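Local coordinates for fibronectin type III domain-containing protein (Simiduia agarivorans, PDB 6P2K) that probably hydrolyses xyloglucan-type beta-glucans through its family 74 glycoside hydrolase part, two seven-bladed beta-propellers, which this chain holds, at residues D452-A464 / M535-D547. Numbering follows the deposited sequence.
Sequences DIADAWGVPTVVA and MVEDIGRALDYHD. With ZN (zinc ion), chain O; PE3 (3,6,9,12,15,18,21,24,27,30,33,36,39-tridecaoxahentetracontane-1,41-diol), chain V.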
loop_
_atom_site.group_PDB
_atom_site.type_symbol
_atom_site.label_atom_id
_atom_site.label_comp_id
_atom_site.label_asym_id
_atom_site.label_seq_id
_atom_site.Cartn_x
_atom_site.Cartn_y
_atom_site.Cartn_z
ATOM N N ASP B 452 -20.751 -22.099 -6.615
ATOM C CA ASP B 452 -20.578 -22.774 -5.332
ATOM C C ASP B 452 -19.611 -21.953 -4.487
ATOM O O ASP B 452 -19.028 -20.972 -4.957
ATOM C CB ASP B 452 -20.076 -24.214 -5.514
ATOM C CG ASP B 452 -20.583 -25.157 -4.428
ATOM O OD1 ASP B 452 -21.008 -24.667 -3.356
ATOM O OD2 ASP B 452 -20.556 -26.390 -4.645
ATOM N N ILE B 453 -19.453 -22.356 -3.228
ATOM C CA ILE B 453 -18.551 -21.691 -2.289
ATOM C C ILE B 453 -17.466 -22.678 -1.883
ATOM O O ILE B 453 -17.766 -23.753 -1.349
ATOM C CB ILE B 453 -19.289 -21.164 -1.046
ATOM C CG1 ILE B 453 -20.528 -20.357 -1.444
ATOM C CG2 ILE B 453 -18.347 -20.323 -0.187
ATOM C CD1 ILE B 453 -20.221 -19.054 -2.159
ATOM N N ALA B 454 -16.207 -22.306 -2.118
ATOM C CA ALA B 454 -15.048 -23.118 -1.775
ATOM C C ALA B 454 -14.285 -22.478 -0.613
ATOM O O ALA B 454 -14.761 -21.534 0.030
ATOM C CB ALA B 454 -14.152 -23.302 -3.001
ATOM N N ASP B 455 -13.078 -22.984 -0.357
ATOM C CA ASP B 455 -12.275 -22.560 0.788
ATOM C C ASP B 455 -10.820 -22.430 0.351
ATOM O O ASP B 455 -10.171 -23.435 0.047
ATOM C CB ASP B 455 -12.407 -23.555 1.939
ATOM C CG ASP B 455 -11.324 -23.388 2.977
ATOM O OD1 ASP B 455 -11.174 -22.262 3.486
ATOM O OD2 ASP B 455 -10.624 -24.377 3.281
ATOM N N ALA B 456 -10.305 -21.201 0.335
ATOM C CA ALA B 456 -8.927 -20.920 -0.066
ATOM C C ALA B 456 -8.146 -20.448 1.159
ATOM O O ALA B 456 -8.184 -19.266 1.513
ATOM C CB ALA B 456 -8.888 -19.882 -1.184
ATOM N N TRP B 457 -7.428 -21.377 1.791
ATOM C CA TRP B 457 -6.629 -21.083 2.981
ATOM C C TRP B 457 -7.473 -20.423 4.069
ATOM O O TRP B 457 -7.031 -19.497 4.750
ATOM C CB TRP B 457 -5.421 -20.201 2.646
ATOM C CG TRP B 457 -4.539 -20.686 1.527
ATOM C CD1 TRP B 457 -4.175 -19.979 0.416
ATOM C CD2 TRP B 457 -3.879 -21.957 1.424
ATOM N NE1 TRP B 457 -3.343 -20.731 -0.374
ATOM C CE2 TRP B 457 -3.147 -21.951 0.220
ATOM C CE3 TRP B 457 -3.842 -23.101 2.231
ATOM C CZ2 TRP B 457 -2.387 -23.041 -0.201
ATOM C CZ3 TRP B 457 -3.087 -24.186 1.810
ATOM C CH2 TRP B 457 -2.369 -24.147 0.605
ATOM N N GLY B 458 -8.710 -20.889 4.225
ATOM C CA GLY B 458 -9.588 -20.372 5.251
ATOM C C GLY B 458 -10.485 -19.227 4.825
ATOM O O GLY B 458 -11.350 -18.818 5.609
ATOM N N VAL B 459 -10.314 -18.696 3.622
ATOM C CA VAL B 459 -11.137 -17.601 3.116
ATOM C C VAL B 459 -12.213 -18.194 2.212
ATOM O O VAL B 459 -11.872 -18.843 1.211
ATOM C CB VAL B 459 -10.294 -16.564 2.355
ATOM C CG1 VAL B 459 -11.117 -15.324 2.049
ATOM C CG2 VAL B 459 -9.053 -16.189 3.155
ATOM N N PRO B 460 -13.497 -17.995 2.510
ATOM C CA PRO B 460 -14.544 -18.508 1.619
ATOM C C PRO B 460 -14.438 -17.866 0.245
ATOM O O PRO B 460 -14.201 -16.664 0.117
ATOM C CB PRO B 460 -15.843 -18.117 2.332
ATOM C CG PRO B 460 -15.468 -16.978 3.228
ATOM C CD PRO B 460 -14.045 -17.224 3.638
ATOM N N THR B 461 -14.608 -18.686 -0.788
ATOM C CA THR B 461 -14.296 -18.282 -2.152
ATOM C C THR B 461 -15.372 -18.796 -3.093
ATOM O O THR B 461 -15.580 -20.011 -3.198
ATOM C CB THR B 461 -12.921 -18.814 -2.570
ATOM O OG1 THR B 461 -11.931 -18.349 -1.644
ATOM C CG2 THR B 461 -12.563 -18.349 -3.975
ATOM N N VAL B 462 -16.047 -17.872 -3.781
ATOM C CA VAL B 462 -17.008 -18.249 -4.806
ATOM C C VAL B 462 -16.269 -18.902 -5.965
ATOM O O VAL B 462 -15.201 -18.438 -6.379
ATOM C CB VAL B 462 -17.790 -17.014 -5.289
ATOM C CG1 VAL B 462 -19.099 -17.430 -5.954
ATOM C CG2 VAL B 462 -18.029 -16.044 -4.143
ATOM N N VAL B 463 -16.828 -19.991 -6.489
ATOM C CA VAL B 463 -16.369 -20.597 -7.733
ATOM C C VAL B 463 -17.536 -20.602 -8.709
ATOM O O VAL B 463 -18.690 -20.789 -8.306
ATOM C CB VAL B 463 -15.819 -22.025 -7.528
ATOM C CG1 VAL B 463 -14.629 -22.000 -6.594
ATOM C CG2 VAL B 463 -16.903 -22.962 -6.995
ATOM N N ALA B 464 -17.243 -20.380 -9.989
ATOM C CA ALA B 464 -18.306 -20.246 -10.972
ATOM C C ALA B 464 -17.841 -20.716 -12.341
ATOM O O ALA B 464 -16.694 -20.492 -12.737
ATOM C CB ALA B 464 -18.793 -18.793 -11.067
ATOM N N MET B 535 -10.478 -31.793 -11.652
ATOM C CA MET B 535 -10.429 -31.529 -10.223
ATOM C C MET B 535 -9.393 -30.454 -9.941
ATOM O O MET B 535 -8.286 -30.497 -10.483
ATOM C CB MET B 535 -10.090 -32.812 -9.453
ATOM C CG MET B 535 -9.955 -32.643 -7.954
ATOM S SD MET B 535 -9.851 -34.237 -7.116
ATOM C CE MET B 535 -8.194 -34.755 -7.561
ATOM N N VAL B 536 -9.763 -29.486 -9.113
ATOM C CA VAL B 536 -8.809 -28.588 -8.475
ATOM C C VAL B 536 -8.561 -29.152 -7.082
ATOM O O VAL B 536 -9.436 -29.093 -6.212
ATOM C CB VAL B 536 -9.324 -27.145 -8.423
ATOM C CG1 VAL B 536 -8.384 -26.281 -7.594
ATOM C CG2 VAL B 536 -9.462 -26.585 -9.836
ATOM N N GLU B 537 -7.374 -29.726 -6.880
ATOM C CA GLU B 537 -7.092 -30.420 -5.627
ATOM C C GLU B 537 -7.158 -29.469 -4.437
ATOM O O GLU B 537 -7.714 -29.813 -3.387
ATOM C CB GLU B 537 -5.721 -31.093 -5.706
ATOM C CG GLU B 537 -5.245 -31.698 -4.398
ATOM C CD GLU B 537 -5.801 -33.090 -4.174
ATOM O OE1 GLU B 537 -5.995 -33.478 -2.999
ATOM O OE2 GLU B 537 -6.042 -33.797 -5.176
ATOM N N ASP B 538 -6.601 -28.269 -4.586
ATOM C CA ASP B 538 -6.615 -27.269 -3.521
ATOM C C ASP B 538 -6.709 -25.905 -4.188
ATOM O O ASP B 538 -5.758 -25.474 -4.848
ATOM C CB ASP B 538 -5.366 -27.374 -2.648
ATOM C CG ASP B 538 -5.430 -26.482 -1.419
ATOM O OD1 ASP B 538 -5.664 -25.262 -1.566
ATOM O OD2 ASP B 538 -5.243 -27.002 -0.300
ATOM N N ILE B 539 -7.847 -25.228 -4.019
ATOM C CA ILE B 539 -8.048 -23.966 -4.716
ATOM C C ILE B 539 -7.172 -22.857 -4.141
ATOM O O ILE B 539 -6.841 -21.902 -4.853
ATOM C CB ILE B 539 -9.536 -23.574 -4.694
ATOM C CG1 ILE B 539 -9.771 -22.356 -5.590
ATOM C CG2 ILE B 539 -10.004 -23.313 -3.264
ATOM C CD1 ILE B 539 -11.212 -21.985 -5.743
ATOM N N GLY B 540 -6.768 -22.965 -2.874
ATOM C CA GLY B 540 -5.807 -22.010 -2.343
ATOM C C GLY B 540 -4.474 -22.074 -3.066
ATOM O O GLY B 540 -3.885 -21.044 -3.400
ATOM N N ARG B 541 -3.985 -23.290 -3.321
ATOM C CA ARG B 541 -2.742 -23.449 -4.070
ATOM C C ARG B 541 -2.879 -22.908 -5.488
ATOM O O ARG B 541 -1.964 -22.260 -6.006
ATOM C CB ARG B 541 -2.340 -24.924 -4.089
ATOM C CG ARG B 541 -1.000 -25.206 -4.732
ATOM C CD ARG B 541 -0.533 -26.610 -4.390
ATOM N NE ARG B 541 0.837 -26.860 -4.829
ATOM C CZ ARG B 541 1.176 -27.776 -5.730
ATOM N NH1 ARG B 541 0.245 -28.537 -6.290
ATOM N NH2 ARG B 541 2.448 -27.933 -6.070
ATOM N N ALA B 542 -4.018 -23.167 -6.135
ATOM C CA ALA B 542 -4.249 -22.611 -7.464
ATOM C C ALA B 542 -4.242 -21.089 -7.428
ATOM O O ALA B 542 -3.754 -20.439 -8.360
ATOM C CB ALA B 542 -5.572 -23.128 -8.027
ATOM N N LEU B 543 -4.773 -20.502 -6.353
ATOM C CA LEU B 543 -4.734 -19.053 -6.233
ATOM C C LEU B 543 -3.328 -18.555 -5.912
ATOM O O LEU B 543 -2.959 -17.452 -6.331
ATOM C CB LEU B 543 -5.747 -18.589 -5.187
ATOM C CG LEU B 543 -7.191 -18.685 -5.697
ATOM C CD1 LEU B 543 -8.211 -18.671 -4.569
ATOM C CD2 LEU B 543 -7.478 -17.568 -6.690
ATOM N N ASP B 544 -2.527 -19.351 -5.189
ATOM C CA ASP B 544 -1.128 -18.986 -4.965
ATOM C C ASP B 544 -0.405 -18.805 -6.294
ATOM O O ASP B 544 0.294 -17.807 -6.504
ATOM C CB ASP B 544 -0.420 -20.039 -4.088
ATOM C CG ASP B 544 -0.865 -19.981 -2.635
ATOM O OD1 ASP B 544 -1.562 -19.016 -2.257
ATOM O OD2 ASP B 544 -0.511 -20.902 -1.870
ATOM N N TYR B 545 -0.588 -19.750 -7.219
ATOM C CA TYR B 545 0.033 -19.632 -8.534
ATOM C C TYR B 545 -0.537 -18.454 -9.312
ATOM O O TYR B 545 0.209 -17.722 -9.973
ATOM C CB TYR B 545 -0.157 -20.924 -9.331
ATOM C CG TYR B 545 0.874 -21.983 -9.037
ATOM C CD1 TYR B 545 0.922 -22.603 -7.794
ATOM C CD2 TYR B 545 1.797 -22.369 -10.001
ATOM C CE1 TYR B 545 1.861 -23.575 -7.518
ATOM C CE2 TYR B 545 2.741 -23.341 -9.732
ATOM C CZ TYR B 545 2.767 -23.940 -8.488
ATOM O OH TYR B 545 3.700 -24.910 -8.211
ATOM N N HIS B 546 -1.857 -18.259 -9.253
ATOM C CA HIS B 546 -2.469 -17.190 -10.034
ATOM C C HIS B 546 -1.946 -15.825 -9.610
ATOM O O HIS B 546 -1.691 -14.960 -10.456
ATOM C CB HIS B 546 -3.992 -17.228 -9.907
ATOM C CG HIS B 546 -4.664 -16.053 -10.546
ATOM N ND1 HIS B 546 -4.810 -14.839 -9.906
ATOM C CD2 HIS B 546 -5.199 -15.895 -11.780
ATOM C CE1 HIS B 546 -5.417 -13.989 -10.714
ATOM N NE2 HIS B 546 -5.667 -14.606 -11.856
ATOM N N ASP B 547 -1.782 -15.609 -8.303
ATOM C CA ASP B 547 -1.320 -14.315 -7.816
ATOM C C ASP B 547 0.117 -14.019 -8.222
ATOM O O ASP B 547 0.540 -12.860 -8.143
ATOM C CB ASP B 547 -1.461 -14.246 -6.295
ATOM C CG ASP B 547 -2.916 -14.186 -5.847
ATOM O OD1 ASP B 547 -3.801 -14.011 -6.711
ATOM O OD2 ASP B 547 -3.174 -14.309 -4.630
HETATM ZN ZN ZN O . 1.451 -21.872 -2.382
HETATM O O43 PE3 V . -13.995 -20.318 5.488
HETATM C C42 PE3 V . -14.603 -21.573 5.173
HETATM C C41 PE3 V . -15.538 -21.411 3.972
HETATM O O40 PE3 V . -16.123 -22.692 3.709
HETATM C C39 PE3 V . -17.034 -22.626 2.605
HETATM C C38 PE3 V . -17.617 -24.014 2.374
HETATM O O37 PE3 V . -18.314 -24.455 3.554
HETATM O O HOH W 1 -7.336 -23.794 0.511
HETATM O O HOH W 2 1.623 -23.084 -0.822
HETATM O O HOH W 3 1.716 -22.883 -4.245
#
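Beside a zinc site shared with a second subunit, the tight turn of a beta-hairpin packs on the first turns of helix 539-547. Trp457, in the type I' turn, lays its indole over the helix: Gly540 CA sits 3.7 Å from the centroid of the five-membered ring, a CH-pi contact, and glycine fits because a CB there would clash with the ring. At the ring's edge Trp457 NE1 gives a weak hydrogen bond to Asp544 OD1 (3.1 Å, 146°), ring and carboxylate planes being only 17° apart. Asp544 OD2 of this chain binds zinc at 2.2 Å; two waters and Asp544 of the second subunit complete the site, and Arg548 NH1 of that subunit donates a hydrogen bond to the same OD2. Replacing the indole of Trp457 by the methyl of an alanine would probably open a gap over Gly540 and leave Asp544 OD1 without its indole N-H. The hairpin forms the first two strands of one four-stranded propeller blade of this GH74 fold; helix 539-547 connects strands 532-536 and 555-559 of the next. Asp538 N-caps the helix, its OD1 accepting from Arg541 N at 3.1 Å, and a water links that oxygen to Asp455 O and Trp457 N. Further in, small and branched residues interlock: with CG1 anti to the backbone N (chi1 -172°), Ile539 extends CD1 to Val463 CG1 (3.5 Å), while Leu543 CD1 meets Ala456 CB at 3.7 Å, where alanine lets the helix come close.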